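Local structure of Exo beta-1,2-glucooligosaccharide sophorohydrolase (non-reducing end) (Parabacteroides distasonis ATCC 8503, 5Z06) at residues R311-T323 with V368-F382. The protein hydrolyses linear beta-1,2-glucan and beta-1,2-glucooligosaccharides of four or more units, releasing sophorose from the non-reducing end. Numbering follows the deposited sequence.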
loop_
_atom_site.group_PDB
_atom_site.type_symbol
_atom_site.label_atom_id
_atom_site.label_comp_id
_atom_site.label_asym_id
_atom_site.label_seq_id
_atom_site.Cartn_x
_atom_site.Cartn_y
_atom_site.Cartn_z
ATOM N N ARG A 311 -3.337 -7.556 -6.221
ATOM C CA ARG A 311 -2.405 -6.657 -6.794
ATOM C C ARG A 311 -1.303 -6.324 -5.802
ATOM O O ARG A 311 -1.510 -6.337 -4.598
ATOM C CB ARG A 311 -3.141 -5.418 -7.307
ATOM C CG ARG A 311 -3.901 -5.789 -8.557
ATOM C CD ARG A 311 -4.358 -4.622 -9.364
ATOM N NE ARG A 311 -5.744 -4.376 -9.081
ATOM C CZ ARG A 311 -6.763 -4.401 -9.939
ATOM N NH1 ARG A 311 -6.626 -4.613 -11.242
ATOM N NH2 ARG A 311 -7.959 -4.157 -9.450
ATOM N N GLU A 312 -0.119 -6.066 -6.320
ATOM C CA GLU A 312 0.976 -5.634 -5.485
ATOM C C GLU A 312 0.561 -4.428 -4.661
ATOM O O GLU A 312 0.824 -4.366 -3.470
ATOM C CB GLU A 312 2.183 -5.276 -6.333
ATOM C CG GLU A 312 3.328 -4.590 -5.592
ATOM C CD GLU A 312 4.064 -5.442 -4.583
ATOM O OE1 GLU A 312 3.554 -6.506 -4.144
ATOM O OE2 GLU A 312 5.201 -5.032 -4.228
ATOM N N ASN A 313 -0.058 -3.465 -5.319
ATOM C CA ASN A 313 -0.523 -2.265 -4.643
ATOM C C ASN A 313 -1.524 -1.549 -5.523
ATOM O O ASN A 313 -1.534 -1.747 -6.737
ATOM C CB ASN A 313 0.643 -1.309 -4.285
ATOM C CG ASN A 313 1.378 -0.812 -5.496
ATOM O OD1 ASN A 313 2.149 -1.556 -6.107
ATOM N ND2 ASN A 313 1.118 0.437 -5.880
ATOM N N ILE A 314 -2.333 -0.714 -4.880
ATOM C CA ILE A 314 -3.324 0.143 -5.537
ATOM C C ILE A 314 -3.150 1.566 -4.978
ATOM O O ILE A 314 -3.169 1.750 -3.740
ATOM C CB ILE A 314 -4.757 -0.383 -5.290
ATOM C CG1 ILE A 314 -4.853 -1.877 -5.689
ATOM C CG2 ILE A 314 -5.794 0.460 -6.030
ATOM C CD1 ILE A 314 -6.241 -2.492 -5.505
ATOM N N PRO A 315 -2.945 2.562 -5.842
ATOM C CA PRO A 315 -2.828 2.395 -7.278
ATOM C C PRO A 315 -1.445 1.905 -7.652
ATOM O O PRO A 315 -0.440 2.459 -7.194
ATOM C CB PRO A 315 -3.041 3.801 -7.806
ATOM C CG PRO A 315 -2.525 4.697 -6.714
ATOM C CD PRO A 315 -2.853 3.983 -5.445
ATOM N N GLY A 316 -1.398 0.862 -8.468
ATOM C CA GLY A 316 -0.134 0.298 -8.934
ATOM C C GLY A 316 -0.293 -0.218 -10.349
ATOM O O GLY A 316 -1.031 0.373 -11.141
ATOM N N ARG A 317 0.409 -1.302 -10.667
ATOM C CA ARG A 317 0.177 -2.024 -11.905
ATOM C C ARG A 317 -1.228 -2.545 -11.865
ATOM O O ARG A 317 -1.679 -3.063 -10.849
ATOM C CB ARG A 317 1.123 -3.204 -12.059
ATOM C CG ARG A 317 2.567 -2.779 -12.157
ATOM C CD ARG A 317 2.830 -1.978 -13.424
ATOM N NE ARG A 317 4.260 -1.737 -13.508
ATOM C CZ ARG A 317 5.144 -2.601 -13.998
ATOM N NH1 ARG A 317 4.760 -3.779 -14.491
ATOM N NH2 ARG A 317 6.427 -2.279 -14.002
ATOM N N ASN A 318 -1.923 -2.369 -12.969
ATOM C CA ASN A 318 -3.276 -2.823 -13.093
ATOM C C ASN A 318 -3.342 -4.357 -13.150
ATOM O O ASN A 318 -4.296 -4.982 -12.641
ATOM C CB ASN A 318 -3.899 -2.178 -14.332
ATOM C CG ASN A 318 -5.334 -2.593 -14.545
ATOM O OD1 ASN A 318 -5.701 -3.107 -15.616
ATOM N ND2 ASN A 318 -6.156 -2.397 -13.520
ATOM N N ASP A 319 -2.339 -4.971 -13.766
ATOM C CA ASP A 319 -2.402 -6.398 -14.100
ATOM C C ASP A 319 -1.522 -7.281 -13.255
ATOM O O ASP A 319 -1.689 -8.495 -13.257
ATOM C CB ASP A 319 -2.021 -6.610 -15.564
ATOM C CG ASP A 319 -2.946 -5.876 -16.524
ATOM O OD1 ASP A 319 -4.110 -5.583 -16.172
ATOM O OD2 ASP A 319 -2.494 -5.599 -17.640
ATOM N N MET A 320 -0.598 -6.689 -12.518
ATOM C CA MET A 320 0.391 -7.472 -11.839
ATOM C C MET A 320 -0.107 -7.860 -10.475
ATOM O O MET A 320 -0.414 -7.001 -9.656
ATOM C CB MET A 320 1.684 -6.682 -11.712
ATOM C CG MET A 320 2.832 -7.482 -11.188
ATOM S SD MET A 320 4.265 -6.416 -11.044
ATOM C CE MET A 320 3.843 -5.468 -9.578
ATOM N N ILE A 321 -0.150 -9.164 -10.233
ATOM C CA ILE A 321 -0.459 -9.703 -8.919
ATOM C C ILE A 321 0.794 -10.138 -8.206
ATOM O O ILE A 321 1.805 -10.459 -8.821
ATOM C CB ILE A 321 -1.540 -10.798 -8.946
ATOM C CG1 ILE A 321 -1.118 -12.060 -9.699
ATOM C CG2 ILE A 321 -2.815 -10.219 -9.506
ATOM C CD1 ILE A 321 -0.584 -13.153 -8.807
ATOM N N ALA A 322 0.739 -10.037 -6.888
ATOM C CA ALA A 322 1.829 -10.450 -6.018
ATOM C C ALA A 322 1.353 -11.754 -5.395
ATOM O O ALA A 322 0.268 -11.812 -4.828
ATOM C CB ALA A 322 2.096 -9.407 -4.955
ATOM N N THR A 323 2.150 -12.804 -5.539
ATOM C CA THR A 323 1.723 -14.115 -5.131
ATOM C C THR A 323 1.695 -14.290 -3.634
ATOM O O THR A 323 0.815 -14.968 -3.130
ATOM C CB THR A 323 2.638 -15.170 -5.747
ATOM O OG1 THR A 323 3.981 -14.800 -5.477
ATOM C CG2 THR A 323 2.401 -15.210 -7.241
ATOM N N VAL A 368 5.993 -20.546 -7.685
ATOM C CA VAL A 368 5.578 -19.403 -8.472
ATOM C C VAL A 368 6.567 -18.283 -8.265
ATOM O O VAL A 368 7.325 -18.247 -7.290
ATOM C CB VAL A 368 4.144 -18.907 -8.127
ATOM C CG1 VAL A 368 3.106 -19.944 -8.491
ATOM C CG2 VAL A 368 4.005 -18.504 -6.656
ATOM N N SER A 369 6.545 -17.355 -9.202
ATOM C CA SER A 369 7.251 -16.102 -9.049
ATOM C C SER A 369 6.499 -15.175 -8.090
ATOM O O SER A 369 5.332 -15.388 -7.762
ATOM C CB SER A 369 7.352 -15.403 -10.397
ATOM O OG SER A 369 6.070 -15.184 -10.942
ATOM N N HIS A 370 7.199 -14.133 -7.680
ATOM C CA HIS A 370 6.664 -13.114 -6.822
ATOM C C HIS A 370 5.520 -12.412 -7.523
ATOM O O HIS A 370 4.470 -12.198 -6.943
ATOM C CB HIS A 370 7.754 -12.099 -6.528
ATOM C CG HIS A 370 7.426 -11.137 -5.439
ATOM N ND1 HIS A 370 8.416 -10.528 -4.701
ATOM C CD2 HIS A 370 6.248 -10.671 -4.957
ATOM C CE1 HIS A 370 7.857 -9.718 -3.819
ATOM N NE2 HIS A 370 6.544 -9.795 -3.940
ATOM N N PHE A 371 5.771 -12.031 -8.770
ATOM C CA PHE A 371 4.826 -11.272 -9.537
ATOM C C PHE A 371 4.431 -12.022 -10.776
ATOM O O PHE A 371 5.273 -12.630 -11.446
ATOM C CB PHE A 371 5.425 -9.948 -9.883
ATOM C CG PHE A 371 5.819 -9.170 -8.688
ATOM C CD1 PHE A 371 4.844 -8.561 -7.903
ATOM C CD2 PHE A 371 7.156 -9.046 -8.322
ATOM C CE1 PHE A 371 5.199 -7.833 -6.774
ATOM C CE2 PHE A 371 7.516 -8.308 -7.213
ATOM C CZ PHE A 371 6.534 -7.685 -6.437
ATOM N N ILE A 372 3.134 -12.001 -11.047
ATOM C CA ILE A 372 2.573 -12.590 -12.235
ATOM C C ILE A 372 1.618 -11.578 -12.856
ATOM O O ILE A 372 0.942 -10.811 -12.153
ATOM C CB ILE A 372 1.826 -13.883 -11.915
ATOM C CG1 ILE A 372 2.647 -14.760 -10.953
ATOM C CG2 ILE A 372 1.497 -14.616 -13.207
ATOM C CD1 ILE A 372 1.930 -16.010 -10.449
ATOM N N ASP A 373 1.570 -11.575 -14.176
ATOM C CA ASP A 373 0.604 -10.773 -14.887
ATOM C C ASP A 373 -0.676 -11.592 -14.843
ATOM O O ASP A 373 -0.749 -12.677 -15.408
ATOM C CB ASP A 373 1.088 -10.464 -16.317
ATOM C CG ASP A 373 0.149 -9.557 -17.078
ATOM O OD1 ASP A 373 -1.084 -9.683 -16.945
ATOM O OD2 ASP A 373 0.644 -8.722 -17.846
ATOM N N GLY A 374 -1.674 -11.054 -14.147
ATOM C CA GLY A 374 -2.949 -11.722 -13.943
ATOM C C GLY A 374 -3.719 -12.021 -15.207
ATOM O O GLY A 374 -4.528 -12.916 -15.225
ATOM N N THR A 375 -3.469 -11.257 -16.259
ATOM C CA THR A 375 -4.117 -11.448 -17.535
ATOM C C THR A 375 -3.450 -12.521 -18.371
ATOM O O THR A 375 -4.064 -13.019 -19.285
ATOM C CB THR A 375 -4.114 -10.139 -18.358
ATOM O OG1 THR A 375 -2.769 -9.752 -18.657
ATOM C CG2 THR A 375 -4.808 -9.002 -17.599
ATOM N N THR A 376 -2.189 -12.853 -18.091
ATOM C CA THR A 376 -1.455 -13.834 -18.920
ATOM C C THR A 376 -0.898 -15.082 -18.220
ATOM O O THR A 376 -0.564 -16.047 -18.900
ATOM C CB THR A 376 -0.286 -13.159 -19.642
ATOM O OG1 THR A 376 0.738 -12.805 -18.694
ATOM C CG2 THR A 376 -0.764 -11.921 -20.403
ATOM N N GLY A 377 -0.772 -15.060 -16.888
ATOM C CA GLY A 377 -0.086 -16.120 -16.163
ATOM C C GLY A 377 1.432 -16.008 -16.255
ATOM O O GLY A 377 2.147 -16.867 -15.719
ATOM N N LYS A 378 1.934 -14.949 -16.898
ATOM C CA LYS A 378 3.368 -14.807 -17.142
ATOM C C LYS A 378 3.981 -14.038 -15.985
ATOM O O LYS A 378 3.428 -13.034 -15.510
ATOM C CB LYS A 378 3.666 -14.062 -18.457
ATOM C CG LYS A 378 3.169 -14.736 -19.744
ATOM C CD LYS A 378 3.615 -16.185 -19.891
ATOM C CE LYS A 378 5.139 -16.317 -19.829
ATOM N NZ LYS A 378 5.546 -17.750 -19.855
ATOM N N THR A 379 5.131 -14.519 -15.546
ATOM C CA THR A 379 5.922 -13.857 -14.541
ATOM C C THR A 379 6.294 -12.447 -14.991
ATOM O O THR A 379 6.527 -12.194 -16.164
ATOM C CB THR A 379 7.141 -14.710 -14.229
ATOM O OG1 THR A 379 6.680 -15.854 -13.507
ATOM C CG2 THR A 379 8.232 -13.950 -13.413
ATOM N N VAL A 380 6.280 -11.530 -14.036
ATOM C CA VAL A 380 6.701 -10.165 -14.256
ATOM C C VAL A 380 7.951 -10.015 -13.410
ATOM O O VAL A 380 7.926 -10.293 -12.222
ATOM C CB VAL A 380 5.607 -9.147 -13.822
ATOM C CG1 VAL A 380 6.097 -7.710 -13.981
ATOM C CG2 VAL A 380 4.326 -9.382 -14.619
ATOM N N ALA A 381 9.034 -9.569 -14.032
ATOM C CA ALA A 381 10.306 -9.364 -13.363
ATOM C C ALA A 381 10.323 -7.948 -12.780
ATOM O O ALA A 381 11.173 -7.112 -13.081
ATOM C CB ALA A 381 11.448 -9.601 -14.341
ATOM N N PHE A 382 9.374 -7.714 -11.881
ATOM C CA PHE A 382 9.120 -6.396 -11.340
ATOM C C PHE A 382 10.296 -5.846 -10.544
ATOM O O PHE A 382 10.561 -4.663 -10.609
ATOM C CB PHE A 382 7.878 -6.433 -10.456
ATOM C CG PHE A 382 7.444 -5.085 -9.968
ATOM C CD1 PHE A 382 7.070 -4.097 -10.872
ATOM C CD2 PHE A 382 7.401 -4.804 -8.605
ATOM C CE1 PHE A 382 6.661 -2.858 -10.433
ATOM C CE2 PHE A 382 6.993 -3.566 -8.156
ATOM C CZ PHE A 382 6.622 -2.591 -9.070
HETATM O O HOH W 1 4.716 -8.210 -2.616
#
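A two-stranded antiparallel sheet joins 320-322 to 371-373, its register fixed by reciprocal hydrogen bonds, Ile-321 N to Ile-372 O 2.8 Å and Ile-372 N to Ile-321 O 3.0 Å. Backbone hydrogen bonds flank the ladder at both ends, Gly-374 N to Asp-319 O and Thr-323 N to His-370 O. On the face bearing Met-320 and Phe-371, Met-320 CG lies opposite its own backbone N (chi1 -172°); the chain stays straight through chi2 and bends at chi3, which turns CE over the Phe-382 ring. Met-320 CE lies 3.6 Å from the centroid of the Phe-382 ring, 9° off the normal, a CH-pi contact; SD makes oblique Met-aromatic contacts with Phe-371 and Phe-382. At the Phe-382 edge sits Arg-317 NH2, 3.6 Å from Phe-382 CE1, which lies over one guanidinium face, the planes 86° apart; Arg-317 NE is salt-bridged to Asp-79. A serine in place of Phe-382 would probably leave the Met-320 methyl without its aromatic floor and the Arg-317 guanidinium less confined. The Glu-312 carboxylate meets the Phe-371 edge, Glu-312 OE1 3.4 Å from Phe-371 CE1; OE1 also accepts a hydrogen bond from a water hydrogen-bonded to His-370 NE2, while OE2 pairs with Arg-76. The whole is a two-stranded antiparallel ladder whose strand 320-322 passes straight into helix 323-338, Ala-322 at its N-cap position.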